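Local coordinates for hypothetical protein Atu2327 (Agrobacterium tumefaciens, PDB 2O8I) that is of unknown function but, as a member of the OHCU decarboxylase family, probably acts in urate breakdown by decarboxylating 2-oxo-4-hydroxy-4-carboxy-5-ureidoimidazoline, at residues A98-L103 with L122-I127; N104-E109 with S129-R134. One frame throughout, in Å; residues are numbered along the deposited sequence. Where two conformers were deposited one is given.

Interaction 1: A98-L103 with L122-I127; sequences ARFTQL and LNRHDI
Phe100 and Ile127 make the apolar half of this contact. The methyl CG2 of Ile127 sits 3.6 Å from CE1 of Phe100 and is almost as near to CZ, so the branch rests against the far end of the ring, and the two side chains run at about a right angle. CG2 lies anti to the backbone N of Ile127, which directs this methyl, and not the longer CG1 branch, at the phenyl group. Arg124 adds its aliphatic stem: its CG lies 4.0 Å from Phe100 CZ. Leu70 and Leu66 of helix 66-74, with Leu92 and Leu89 from loops, continue the same apolar cluster.

The fold here is all-helical, and the contact joins the body of helix 94-111 to the first turn of helix 124-135. That turn opens with a capping box. Asn123, the N-cap residue, accepts from Asp126 N through OD1 (2.8 Å), while Asp126 OD2 receives Asn123 N on the anti side of its carboxylate, somewhat out of its plane, in a nearly straight bond (170°).

The polar half lies where two arginines converge. Arg99 NH1 comes to 4.3 Å from Arg124 NH1, near the plane of the second guanidinium. A water accepts from both, from Arg124 NH1 at a doubtfully short distance and through a weak bond from Arg99 NH1, and would partly screen the like charges. The bend of the Arg124 chain at chi3 (57°) turns its guanidinium away from the line of the extended stem; its NE has a long, weak ion pair with Glu96.

Interaction 2: N104-E109 with S129-R134; sequences NSAYTE and SAFDTR
Tyr107 meets helix 124-135 at both ends of its side chain. Its CB lies 3.8 Å from CE1 of Phe131, close to the plane of that ring, so the phenyl group, in one of its two modelled positions, turns its edge to the tyrosine. Ala106 CB reaches the same edge at Phe131 CZ, a looser contact of 4.4 Å. From CB, the Tyr107 ring leaves with CG anti to the backbone N (chi1 -179°), and it packs edge-to-face with Phe115 and at an inclined angle against Phe111. Farther out, CZ lies 4.1 Å from NH2 of Arg134. At the tip, OH accepts a weak hydrogen bond from that same NH2 (3.4 Å), approaching near the guanidinium plane, which stands 82° from the plane of the phenol ring.

The two short helical segments run roughly parallel, 26° apart, with axes 11.5 Å from each other at closest, a spacing bridged by the large side chains. Glu142 OE1 takes both a hydrogen bond with Tyr107 OH and a salt bridge from Arg134 NE, while Arg134 NH1 binds Ile116 O. The buried arginine charge is thus probably offset by the Glu142 carboxylate, and the phenol is held chiefly by Glu142, with Arg134 a secondary partner.

In the fold
Helix 94-111 supplies the first half of both contacts: 98-103 for interaction 1, then 104-109 for interaction 2. The chain next passes through the link after 111 to 122-127, which closes interaction 1 at the start of helix 124-135; 129-134, further along that helix, closes interaction 2. The segments alternate, so the two closures cross instead of nesting, as expected of a roughly parallel helix pair. Their centres are 9 Å apart, and they meet where Leu103 and Phe131 adjoin. Together they join successive turns of the two helices. Interaction 1 also faces helix 66-74, whereas interaction 2 is tied to helix 139-161; the second subunit packs on helix 94-111 beside both.

Interaction 1: A98-L103 with L122-I127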
loop_
_atom_site.group_PDB
_atom_site.type_symbol
_atom_site.label_atom_id
_atom_site.label_comp_id
_atom_site.label_asym_id
_atom_site.label_seq_id
_atom_site.Cartn_x
_atom_site.Cartn_y
_atom_site.Cartn_z
ATOM N N ALA A 98 2.901 9.100 14.777
ATOM C CA ALA A 98 1.686 9.019 15.585
ATOM C C ALA A 98 0.722 10.177 15.312
ATOM O O ALA A 98 -0.500 9.973 15.266
ATOM C CB ALA A 98 2.010 8.908 17.093
ATOM N N ARG A 99 1.265 11.386 15.113
ATOM C CA ARG A 99 0.414 12.538 14.825
ATOM C C ARG A 99 -0.295 12.282 13.502
ATOM O O ARG A 99 -1.484 12.548 13.393
ATOM C CB ARG A 99 1.203 13.856 14.816
ATOM C CG ARG A 99 0.379 15.130 15.013
ATOM C CD ARG A 99 1.374 16.329 14.907
ATOM N NE ARG A 99 0.802 17.702 14.856
ATOM C CZ ARG A 99 1.500 18.843 15.030
ATOM N NH1 ARG A 99 2.812 18.821 15.278
ATOM N NH2 ARG A 99 0.895 20.030 14.943
ATOM N N PHE A 100 0.411 11.745 12.507
ATOM C CA PHE A 100 -0.254 11.484 11.218
ATOM C C PHE A 100 -1.440 10.559 11.379
ATOM O O PHE A 100 -2.526 10.862 10.866
ATOM C CB PHE A 100 0.697 10.969 10.144
ATOM C CG PHE A 100 1.592 12.042 9.576
ATOM C CD1 PHE A 100 1.285 13.400 9.759
ATOM C CD2 PHE A 100 2.712 11.715 8.838
ATOM C CE1 PHE A 100 2.081 14.413 9.218
ATOM C CE2 PHE A 100 3.520 12.733 8.298
ATOM C CZ PHE A 100 3.202 14.081 8.488
ATOM N N THR A 101 -1.229 9.464 12.117
ATOM C CA THR A 101 -2.283 8.533 12.447
ATOM C C THR A 101 -3.492 9.238 13.113
ATOM O O THR A 101 -4.659 9.048 12.697
ATOM C CB THR A 101 -1.744 7.405 13.328
ATOM O OG1 THR A 101 -0.874 6.584 12.531
ATOM C CG2 THR A 101 -2.893 6.569 13.869
ATOM N N GLN A 102 -3.213 10.072 14.107
ATOM C CA GLN A 102 -4.260 10.780 14.803
ATOM C C GLN A 102 -4.980 11.768 13.851
ATOM O O GLN A 102 -6.200 11.885 13.863
ATOM C CB GLN A 102 -3.697 11.437 16.077
ATOM C CG GLN A 102 -4.565 12.532 16.670
ATOM C CD GLN A 102 -3.820 13.292 17.807
ATOM O OE1 GLN A 102 -2.981 14.202 17.550
ATOM N NE2 GLN A 102 -4.114 12.913 19.072
ATOM N N LEU A 103 -4.244 12.470 13.008
ATOM C CA LEU A 103 -4.916 13.475 12.187
ATOM C C LEU A 103 -5.792 12.751 11.160
ATOM O O LEU A 103 -6.929 13.142 10.871
ATOM C CB LEU A 103 -3.914 14.438 11.550
ATOM C CG LEU A 103 -3.129 15.360 12.515
ATOM C CD1 LEU A 103 -2.062 16.119 11.710
ATOM C CD2 LEU A 103 -3.954 16.354 13.453
ATOM N N LEU A 122 7.024 16.856 -0.698
ATOM C CA LEU A 122 6.371 17.533 0.403
ATOM C C LEU A 122 7.101 17.163 1.688
ATOM O O LEU A 122 7.524 16.009 1.879
ATOM C CB LEU A 122 4.872 17.142 0.485
ATOM C CG LEU A 122 3.792 18.100 -0.088
ATOM C CD1 LEU A 122 4.040 18.693 -1.489
ATOM C CD2 LEU A 122 2.428 17.521 -0.026
ATOM N N ASN A 123 7.242 18.138 2.570
ATOM C CA ASN A 123 7.808 17.850 3.861
ATOM C C ASN A 123 6.675 17.711 4.888
ATOM O O ASN A 123 5.492 17.902 4.578
ATOM C CB ASN A 123 8.834 18.944 4.245
ATOM C CG ASN A 123 8.198 20.321 4.348
ATOM O OD1 ASN A 123 7.156 20.488 5.009
ATOM N ND2 ASN A 123 8.804 21.310 3.708
ATOM N N ARG A 124 7.046 17.402 6.117
ATOM C CA ARG A 124 6.093 17.268 7.211
ATOM C C ARG A 124 5.208 18.491 7.405
ATOM O O ARG A 124 4.006 18.343 7.575
ATOM C CB ARG A 124 6.848 16.966 8.505
ATOM C CG ARG A 124 5.922 16.745 9.680
ATOM C CD ARG A 124 6.710 16.432 10.928
ATOM N NE ARG A 124 7.672 17.479 11.263
ATOM C CZ ARG A 124 7.437 18.458 12.130
ATOM N NH1 ARG A 124 6.249 18.547 12.747
ATOM N NH2 ARG A 124 8.389 19.350 12.371
ATOM N N HIS A 125 5.798 19.686 7.385
ATOM C CA HIS A 125 5.023 20.918 7.462
ATOM C C HIS A 125 3.975 21.066 6.371
ATOM O O HIS A 125 2.823 21.406 6.685
ATOM C CB HIS A 125 5.925 22.140 7.507
ATOM C CG HIS A 125 6.667 22.246 8.790
ATOM N ND1 HIS A 125 6.017 22.310 10.017
ATOM C CD2 HIS A 125 7.994 22.249 9.051
ATOM C CE1 HIS A 125 6.928 22.351 10.974
ATOM N NE2 HIS A 125 8.132 22.320 10.416
ATOM N N ASP A 126 4.352 20.789 5.113
ATOM C CA ASP A 126 3.399 20.879 4.003
ATOM C C ASP A 126 2.145 20.083 4.294
ATOM O O ASP A 126 1.041 20.497 3.940
ATOM C CB ASP A 126 3.999 20.386 2.689
ATOM C CG ASP A 126 5.209 21.186 2.272
ATOM O OD1 ASP A 126 5.185 22.415 2.430
ATOM O OD2 ASP A 126 6.204 20.577 1.810
ATOM N N ILE A 127 2.331 18.939 4.947
ATOM C CA ILE A 127 1.234 18.020 5.187
ATOM C C ILE A 127 0.323 18.505 6.316
ATOM O O ILE A 127 -0.932 18.526 6.158
ATOM C CB ILE A 127 1.754 16.578 5.437
ATOM C CG1 ILE A 127 2.068 15.937 4.076
ATOM C CG2 ILE A 127 0.701 15.747 6.204
ATOM C CD1 ILE A 127 3.202 14.977 4.122
HETATM O O HOH W 1 4.543 16.832 13.494
#

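Interaction 2: N104-E109 with S129-R134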
loop_
_atom_site.group_PDB
_atom_site.type_symbol
_atom_site.label_atom_id
_atom_site.label_comp_id
_atom_site.label_asym_id
_atom_site.label_seq_id
_atom_site.Cartn_x
_atom_site.Cartn_y
_atom_site.Cartn_z
ATOM N N ASN A 104 -5.270 11.636 10.677
ATOM C CA ASN A 104 -6.022 10.821 9.791
ATOM C C ASN A 104 -7.292 10.262 10.431
ATOM O O ASN A 104 -8.341 10.278 9.776
ATOM C CB ASN A 104 -5.177 9.719 9.216
ATOM C CG ASN A 104 -5.956 8.877 8.285
ATOM O OD1 ASN A 104 -6.443 7.821 8.682
ATOM N ND2 ASN A 104 -6.179 9.368 7.056
ATOM N N SER A 105 -7.229 9.792 11.691
ATOM C CA SER A 105 -8.449 9.362 12.393
ATOM C C SER A 105 -9.452 10.476 12.515
ATOM O O SER A 105 -10.626 10.250 12.291
ATOM C CB SER A 105 -8.159 8.843 13.779
ATOM O OG SER A 105 -7.363 7.694 13.655
ATOM N N ALA A 106 -8.996 11.673 12.862
ATOM C CA ALA A 106 -9.907 12.809 13.040
ATOM C C ALA A 106 -10.621 13.131 11.725
ATOM O O ALA A 106 -11.849 13.317 11.708
ATOM C CB ALA A 106 -9.186 14.053 13.626
ATOM N N TYR A 107 -9.838 13.135 10.645
ATOM C CA TYR A 107 -10.303 13.469 9.315
ATOM C C TYR A 107 -11.332 12.469 8.785
ATOM O O TYR A 107 -12.417 12.841 8.326
ATOM C CB TYR A 107 -9.108 13.552 8.363
ATOM C CG TYR A 107 -9.460 13.914 6.933
ATOM C CD1 TYR A 107 -9.396 15.250 6.484
ATOM C CD2 TYR A 107 -9.827 12.933 6.021
ATOM C CE1 TYR A 107 -9.674 15.598 5.168
ATOM C CE2 TYR A 107 -10.127 13.269 4.701
ATOM C CZ TYR A 107 -10.044 14.597 4.271
ATOM O OH TYR A 107 -10.356 14.910 2.943
ATOM N N THR A 108 -10.988 11.194 8.843
ATOM C CA THR A 108 -11.927 10.175 8.414
ATOM C C THR A 108 -13.202 10.179 9.285
ATOM O O THR A 108 -14.290 9.911 8.781
ATOM C CB THR A 108 -11.252 8.756 8.187
ATOM O OG1 THR A 108 -12.253 7.752 8.172
ATOM C CG2 THR A 108 -10.302 8.406 9.253
ATOM N N GLU A 109 -13.082 10.558 10.558
ATOM C CA GLU A 109 -14.256 10.621 11.420
ATOM C C GLU A 109 -15.162 11.737 10.902
ATOM O O GLU A 109 -16.376 11.598 10.949
ATOM C CB GLU A 109 -13.878 10.797 12.901
ATOM C CG GLU A 109 -15.025 11.255 13.895
ATOM C CD GLU A 109 -16.278 10.304 13.966
ATOM O OE1 GLU A 109 -16.128 9.058 13.871
ATOM O OE2 GLU A 109 -17.421 10.809 14.133
ATOM N N SER A 129 0.024 21.498 7.107
ATOM C CA SER A 129 -0.626 22.706 6.621
ATOM C C SER A 129 -1.916 22.333 5.893
ATOM O O SER A 129 -2.980 22.909 6.146
ATOM C CB SER A 129 0.321 23.496 5.699
ATOM O OG SER A 129 -0.357 24.485 4.947
ATOM N N ALA A 130 -1.795 21.354 4.999
ATOM C CA ALA A 130 -2.911 20.829 4.246
ATOM C C ALA A 130 -3.984 20.225 5.170
ATOM O O ALA A 130 -5.156 20.497 4.969
ATOM C CB ALA A 130 -2.428 19.862 3.204
ATOM N N PHE A 131 -3.604 19.460 6.194
ATOM C CA PHE A 131 -4.624 18.966 7.113
ATOM C C PHE A 131 -5.369 20.156 7.664
ATOM O O PHE A 131 -6.603 20.233 7.579
ATOM C CB PHE A 131 -4.058 18.155 8.274
ATOM C CG PHE A 131 -5.119 17.720 9.280
ATOM C CD1 PHE A 131 -5.819 16.527 9.108
ATOM C CD2 PHE A 131 -5.433 18.514 10.379
ATOM C CE1 PHE A 131 -6.799 16.133 10.030
ATOM C CE2 PHE A 131 -6.406 18.132 11.282
ATOM C CZ PHE A 131 -7.087 16.937 11.115
ATOM N N ASP A 132 -4.603 21.079 8.236
ATOM C CA ASP A 132 -5.149 22.296 8.845
ATOM C C ASP A 132 -6.229 23.052 8.015
ATOM O O ASP A 132 -7.315 23.363 8.503
ATOM C CB ASP A 132 -3.961 23.223 8.964
ATOM C CG ASP A 132 -3.822 23.811 10.295
ATOM O OD1 ASP A 132 -3.494 23.044 11.250
ATOM O OD2 ASP A 132 -3.990 25.059 10.343
ATOM N N THR A 133 -5.889 23.356 6.763
ATOM C CA THR A 133 -6.806 23.927 5.814
ATOM C C THR A 133 -7.987 22.966 5.578
ATOM O O THR A 133 -9.145 23.366 5.674
ATOM C CB THR A 133 -6.065 24.134 4.449
ATOM O OG1 THR A 133 -5.097 25.170 4.575
ATOM C CG2 THR A 133 -7.024 24.454 3.283
ATOM N N ARG A 134 -7.694 21.705 5.265
ATOM C CA ARG A 134 -8.722 20.812 4.719
ATOM C C ARG A 134 -9.753 20.273 5.724
ATOM O O ARG A 134 -10.901 20.020 5.337
ATOM C CB ARG A 134 -8.093 19.667 3.926
ATOM C CG ARG A 134 -7.420 20.155 2.665
ATOM C CD ARG A 134 -6.627 19.059 1.967
ATOM N NE ARG A 134 -7.397 17.830 1.789
ATOM C CZ ARG A 134 -6.913 16.734 1.216
ATOM N NH1 ARG A 134 -5.677 16.730 0.754
ATOM N NH2 ARG A 134 -7.653 15.640 1.094
#